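Local structure of carbohydrate binding protein, putative, cpb33A (Cellvibrio japonicus, 5FJQ) at residues H24-A29 against N78-T83; S9-C14 against F171-D176. The protein is a copper-dependent lytic polysaccharide monooxygenase important for efficient use of chitin, of which this chain is the catalytic AA10 domain. All coordinates share one frame; numbering follows the deposited sequence.

Contact 1. Residues H24-A29 against N78-T83; sequences HPACIA and NDWPAT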
loop_
_atom_site.group_PDB
_atom_site.type_symbol
_atom_site.label_atom_id
_atom_site.label_comp_id
_atom_site.label_asym_id
_atom_site.label_seq_id
_atom_site.Cartn_x
_atom_site.Cartn_y
_atom_site.Cartn_z
ATOM N N HIS A 24 -1.539 1.137 19.644
ATOM C CA HIS A 24 -0.368 0.384 19.227
ATOM C C HIS A 24 0.781 1.399 18.985
ATOM O O HIS A 24 0.558 2.435 18.404
ATOM C CB HIS A 24 -0.676 -0.499 18.001
ATOM C CG HIS A 24 0.531 -1.170 17.437
ATOM N ND1 HIS A 24 1.654 -0.461 17.037
ATOM C CD2 HIS A 24 0.813 -2.481 17.230
ATOM C CE1 HIS A 24 2.579 -1.314 16.626
ATOM N NE2 HIS A 24 2.095 -2.543 16.728
ATOM N N PRO A 25 1.994 1.107 19.455
ATOM C CA PRO A 25 3.026 2.107 19.385
ATOM C C PRO A 25 3.311 2.689 17.967
ATOM O O PRO A 25 3.464 3.889 17.844
ATOM C CB PRO A 25 4.228 1.397 20.020
ATOM C CG PRO A 25 3.996 -0.042 19.684
ATOM C CD PRO A 25 2.525 -0.192 19.930
ATOM N N ALA A 26 3.365 1.880 16.915
ATOM C CA ALA A 26 3.498 2.431 15.514
ATOM C C ALA A 26 2.359 3.376 15.111
ATOM O O ALA A 26 2.590 4.372 14.448
ATOM C CB ALA A 26 3.604 1.297 14.476
ATOM N N CYS A 27 1.116 3.072 15.498
ATOM C CA CYS A 27 0.004 3.941 15.114
ATOM C C CYS A 27 -0.017 5.190 15.981
ATOM O O CYS A 27 -0.438 6.229 15.523
ATOM C CB CYS A 27 -1.381 3.200 15.209
ATOM S SG CYS A 27 -1.462 1.644 14.257
ATOM N N ILE A 28 0.412 5.067 17.251
ATOM C CA ILE A 28 0.550 6.252 18.127
ATOM C C ILE A 28 1.565 7.181 17.430
ATOM O O ILE A 28 1.361 8.431 17.326
ATOM C CB ILE A 28 1.035 5.841 19.536
ATOM C CG1 ILE A 28 -0.091 4.997 20.273
ATOM C CG2 ILE A 28 1.283 7.086 20.359
ATOM C CD1 ILE A 28 0.405 4.376 21.579
ATOM N N ALA A 29 2.668 6.604 16.966
ATOM C CA ALA A 29 3.686 7.437 16.230
ATOM C C ALA A 29 3.051 8.067 14.944
ATOM O O ALA A 29 3.148 9.283 14.737
ATOM C CB ALA A 29 4.880 6.615 15.865
ATOM N N ASN A 78 9.905 -1.314 12.548
ATOM C CA ASN A 78 9.935 -2.785 12.429
ATOM C C ASN A 78 8.803 -3.326 13.261
ATOM O O ASN A 78 8.753 -4.545 13.543
ATOM C CB ASN A 78 11.259 -3.348 12.964
ATOM C CG ASN A 78 11.599 -2.841 14.382
ATOM O OD1 ASN A 78 10.847 -2.077 15.013
ATOM N ND2 ASN A 78 12.765 -3.257 14.884
ATOM N N ASP A 79 7.893 -2.453 13.670
ATOM C CA ASP A 79 6.774 -2.928 14.535
ATOM C C ASP A 79 5.384 -2.614 13.976
ATOM O O ASP A 79 4.338 -2.705 14.700
ATOM C CB ASP A 79 6.921 -2.396 15.942
ATOM C CG ASP A 79 6.652 -0.909 16.017
ATOM O OD1 ASP A 79 6.644 -0.256 14.945
ATOM O OD2 ASP A 79 6.452 -0.401 17.136
ATOM N N TRP A 80 5.331 -2.296 12.682
ATOM C CA TRP A 80 3.996 -2.067 12.082
ATOM C C TRP A 80 3.154 -3.300 12.306
ATOM O O TRP A 80 3.690 -4.436 12.244
ATOM C CB TRP A 80 4.075 -1.756 10.604
ATOM C CG TRP A 80 4.637 -0.388 10.279
ATOM C CD1 TRP A 80 5.878 -0.135 9.719
ATOM C CD2 TRP A 80 4.025 0.919 10.492
ATOM N NE1 TRP A 80 6.045 1.219 9.562
ATOM C CE2 TRP A 80 4.939 1.887 10.014
ATOM C CE3 TRP A 80 2.799 1.360 11.015
ATOM C CZ2 TRP A 80 4.680 3.286 10.069
ATOM C CZ3 TRP A 80 2.555 2.767 11.056
ATOM C CH2 TRP A 80 3.483 3.686 10.586
ATOM N N PRO A 81 1.843 -3.128 12.599
ATOM C CA PRO A 81 1.034 -4.362 12.668
ATOM C C PRO A 81 1.093 -5.163 11.354
ATOM O O PRO A 81 0.787 -4.622 10.293
ATOM C CB PRO A 81 -0.382 -3.839 12.880
ATOM C CG PRO A 81 -0.182 -2.542 13.622
ATOM C CD PRO A 81 1.090 -1.940 13.043
ATOM N N ALA A 82 1.465 -6.432 11.382
ATOM C CA ALA A 82 1.734 -7.114 10.154
ATOM C C ALA A 82 0.977 -8.442 10.099
ATOM O O ALA A 82 0.624 -8.996 11.122
ATOM C CB ALA A 82 3.234 -7.324 10.006
ATOM N N THR A 83 0.690 -8.906 8.892
ATOM C CA THR A 83 0.075 -10.191 8.694
ATOM C C THR A 83 1.125 -11.273 8.430
ATOM O O THR A 83 2.063 -11.094 7.668
ATOM C CB THR A 83 -0.862 -10.101 7.488
ATOM O OG1 THR A 83 -1.803 -9.049 7.714
ATOM C CG2 THR A 83 -1.573 -11.402 7.224
#

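Contact 2. Residues S9-C14 against F171-D176; sequences SRVIQC and FYQCID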
loop_
_atom_site.group_PDB
_atom_site.type_symbol
_atom_site.label_atom_id
_atom_site.label_comp_id
_atom_site.label_asym_id
_atom_site.label_seq_id
_atom_site.Cartn_x
_atom_site.Cartn_y
_atom_site.Cartn_z
ATOM N N SER A 9 -3.846 -3.415 4.812
ATOM C CA SER A 9 -2.790 -2.473 4.477
ATOM C C SER A 9 -2.558 -1.686 5.746
ATOM O O SER A 9 -3.349 -1.776 6.699
ATOM C CB SER A 9 -3.217 -1.492 3.392
ATOM O OG SER A 9 -4.275 -0.617 3.855
ATOM N N ARG A 10 -1.448 -0.981 5.750
ATOM C CA ARG A 10 -1.001 -0.181 6.889
ATOM C C ARG A 10 -2.042 0.894 7.281
ATOM O O ARG A 10 -2.245 1.116 8.484
ATOM C CB ARG A 10 0.321 0.514 6.533
ATOM C CG ARG A 10 1.059 1.007 7.763
ATOM C CD ARG A 10 2.395 1.557 7.394
ATOM N NE ARG A 10 3.362 0.563 6.976
ATOM C CZ ARG A 10 4.590 0.951 6.559
ATOM N NH1 ARG A 10 4.916 2.254 6.540
ATOM N NH2 ARG A 10 5.502 0.064 6.204
ATOM N N VAL A 11 -2.675 1.555 6.276
ATOM C CA VAL A 11 -3.716 2.579 6.568
ATOM C C VAL A 11 -4.923 1.830 7.251
ATOM O O VAL A 11 -5.589 2.364 8.127
ATOM C CB VAL A 11 -4.204 3.435 5.323
ATOM C CG1 VAL A 11 -3.048 4.262 4.756
ATOM C CG2 VAL A 11 -4.854 2.569 4.202
ATOM N N ILE A 12 -5.095 0.548 6.947
ATOM C CA ILE A 12 -6.285 -0.220 7.527
ATOM C C ILE A 12 -5.971 -0.827 8.923
ATOM O O ILE A 12 -6.848 -0.956 9.850
ATOM C CB ILE A 12 -6.745 -1.429 6.621
ATOM C CG1 ILE A 12 -7.313 -0.964 5.257
ATOM C CG2 ILE A 12 -7.787 -2.315 7.378
ATOM C CD1 ILE A 12 -8.445 0.023 5.305
ATOM N N GLN A 13 -4.754 -1.323 9.043
ATOM C CA GLN A 13 -4.239 -1.748 10.339
ATOM C C GLN A 13 -4.360 -0.591 11.337
ATOM O O GLN A 13 -4.933 -0.707 12.430
ATOM C CB GLN A 13 -2.796 -2.212 10.190
ATOM C CG GLN A 13 -2.648 -3.591 9.486
ATOM C CD GLN A 13 -3.133 -4.722 10.347
ATOM O OE1 GLN A 13 -3.772 -4.479 11.360
ATOM N NE2 GLN A 13 -2.842 -5.996 9.948
ATOM N N CYS A 14 -3.826 0.520 10.974
ATOM C CA CYS A 14 -3.911 1.628 11.956
ATOM C C CYS A 14 -5.338 2.246 12.138
ATOM O O CYS A 14 -5.704 2.617 13.277
ATOM C CB CYS A 14 -2.816 2.630 11.726
ATOM S SG CYS A 14 -1.151 2.179 12.350
ATOM N N PHE A 171 -3.727 4.826 -7.136
ATOM C CA PHE A 171 -3.940 4.523 -5.711
ATOM C C PHE A 171 -2.830 3.624 -5.143
ATOM O O PHE A 171 -2.383 2.632 -5.800
ATOM C CB PHE A 171 -5.337 3.843 -5.485
ATOM C CG PHE A 171 -6.454 4.631 -6.034
ATOM C CD1 PHE A 171 -7.049 5.667 -5.251
ATOM C CD2 PHE A 171 -6.834 4.479 -7.357
ATOM C CE1 PHE A 171 -8.056 6.477 -5.787
ATOM C CE2 PHE A 171 -7.825 5.311 -7.911
ATOM C CZ PHE A 171 -8.450 6.298 -7.125
ATOM N N TYR A 172 -2.421 3.946 -3.912
ATOM C CA TYR A 172 -1.189 3.401 -3.366
ATOM C C TYR A 172 -1.348 2.811 -1.979
ATOM O O TYR A 172 -1.788 3.515 -1.068
ATOM C CB TYR A 172 -0.044 4.435 -3.418
ATOM C CG TYR A 172 0.067 5.059 -4.777
ATOM C CD1 TYR A 172 -0.682 6.214 -5.115
ATOM C CD2 TYR A 172 0.943 4.533 -5.724
ATOM C CE1 TYR A 172 -0.596 6.753 -6.384
ATOM C CE2 TYR A 172 1.053 5.099 -6.993
ATOM C CZ TYR A 172 0.275 6.219 -7.301
ATOM O OH TYR A 172 0.344 6.761 -8.537
ATOM N N GLN A 173 -0.979 1.530 -1.830
ATOM C CA GLN A 173 -1.105 0.879 -0.562
ATOM C C GLN A 173 0.074 0.081 -0.117
ATOM O O GLN A 173 0.327 -1.015 -0.667
ATOM C CB GLN A 173 -2.283 -0.120 -0.565
ATOM C CG GLN A 173 -3.634 0.452 -0.887
ATOM C CD GLN A 173 -4.274 0.959 0.356
ATOM O OE1 GLN A 173 -4.613 0.185 1.207
ATOM N NE2 GLN A 173 -4.389 2.298 0.498
ATOM N N CYS A 174 0.693 0.569 0.957
ATOM C CA CYS A 174 1.702 -0.142 1.729
ATOM C C CYS A 174 1.040 -1.123 2.662
ATOM O O CYS A 174 0.125 -0.730 3.385
ATOM C CB CYS A 174 2.493 0.799 2.579
ATOM S SG CYS A 174 3.728 1.809 1.642
ATOM N N ILE A 175 1.507 -2.389 2.605
ATOM C CA ILE A 175 0.992 -3.520 3.428
ATOM C C ILE A 175 2.214 -4.080 4.187
ATOM O O ILE A 175 3.265 -4.258 3.561
ATOM C CB ILE A 175 0.384 -4.600 2.532
ATOM C CG1 ILE A 175 -0.678 -3.957 1.579
ATOM C CG2 ILE A 175 -0.320 -5.652 3.377
ATOM C CD1 ILE A 175 -0.818 -4.668 0.236
ATOM N N ASP A 176 2.087 -4.309 5.512
ATOM C CA ASP A 176 3.174 -4.947 6.268
ATOM C C ASP A 176 2.944 -6.450 6.491
ATOM O O ASP A 176 1.882 -6.845 6.968
ATOM C CB ASP A 176 3.395 -4.272 7.589
ATOM C CG ASP A 176 3.557 -2.816 7.476
ATOM O OD1 ASP A 176 4.717 -2.371 7.133
ATOM O OD2 ASP A 176 2.518 -2.128 7.758
HETATM O O HOH W 1 -1.475 1.575 3.448
HETATM O O HOH W 2 -0.854 -6.567 7.430
#

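Contact 1. Residues H24-A29 against N78-T83
The N-terminal turn of helix 25-33, in the helical region that packs beside the beta-sandwich core of this AA10 domain, meets the loop ahead of strand 83-84 through His24 and Ala26 on one side and Asp79, Trp80 and Pro81 on the other. His24 is the N-cap: with CG anti to its own backbone nitrogen (chi1 173°), the imidazole swings back over the first turn, and ND1 accepts Ala26 N at 2.9 Å, the donor lying 7° from the ring plane. That bond holds the rotation of the ring, which Pro25 CD and Pro81 CG cover from opposite faces. Pro81 supplies a CH-pi contact, its CG 3.9 Å from the imidazole centroid and only 18° off the ring normal. The carbonyl of Asp79 approaches the edge of the same ring, with its O 3.0 Å from His24 CE1. Ala26 aims its methyl at the loop: CB lies 3.6 Å from Trp80 CE3, on the six-membered part of the indole, approaching it obliquely. The Asp79 carboxylate flanks this methyl, but its stronger partner is Arg77, which forms a salt bridge to OD2; Cys27 brings the disulfide to Cys14 in beside Pro81. Asp79 spreads its two oxygens over the start of the helix, OD1 3.4 Å from Ala26 CB and OD2 3.6 Å from Pro25 CG.

Contact 2. Residues S9-C14 against F171-D176
Arg10 and Asp176 meet side-on, with guanidinium and carboxylate planes only 6° apart. Arg10 NE donates to Asp176 OD2 at 2.9 Å and NH2 to OD1 at 2.7 Å, and both oxygens use their syn lone pairs, so two roughly parallel bonds fix how each flat group is turned about the other. The aliphatic part of Arg10 runs extended from the helix and bends at chi3, which turns the guanidinium edge to the acid. Cys174 CB sits over one guanidinium face, and Trp80 makes a cation-pi contact with the same arginine. The pair is buried, and the doubly gripped carboxylate would be expected to stay ionised. This is where the first turn of helix 10-17 is laid across strand 169-178 of the sandwich, the axes of segments 10-14 and 171-176 making an angle of 64°. Ser9 caps the helix, its OG taking a weak bond from Ile12 N, while the same hydroxyl donates to Gln173 OE1 at 2.8 Å, coming in 30° off the amide's carbonyl plane. Gln173 bends at chi2 to bring that oxygen round; Val4 N also donates to it. Val11 CG2 packs against the amide nitrogen, Gln173 NE2, at 3.7 Å. Between these two side-chain pairs the backbones join: Arg10 N reaches Cys174 O at 2.9 Å, nearly straight, and a water donates to that same oxygen while accepting from Val11 N.

In the fold
Contacts 1 and 2 lie about 11 Å apart, centre to centre, and are joined directly. The Cys14-Cys27 disulfide ties helix 10-17 to helix 25-33, with its SG atoms 2.0 Å apart. Trp80 of contact 1 reaches the salt-bridged pair of contact 2: NE1 is 3.3 Å from Arg10 CZ and its CB 3.3 Å from Asp176 OD2. Just beyond, Thr83 N probably hydrogen-bonds to Asp176 O, at 3.1 Å, bringing the loop into the sheet beside strand 169-178. The copper site of His1 and His100 is nearer contact 2, with the Gln173 side chain about 12 Å from the metal; contact 1 lies away from it.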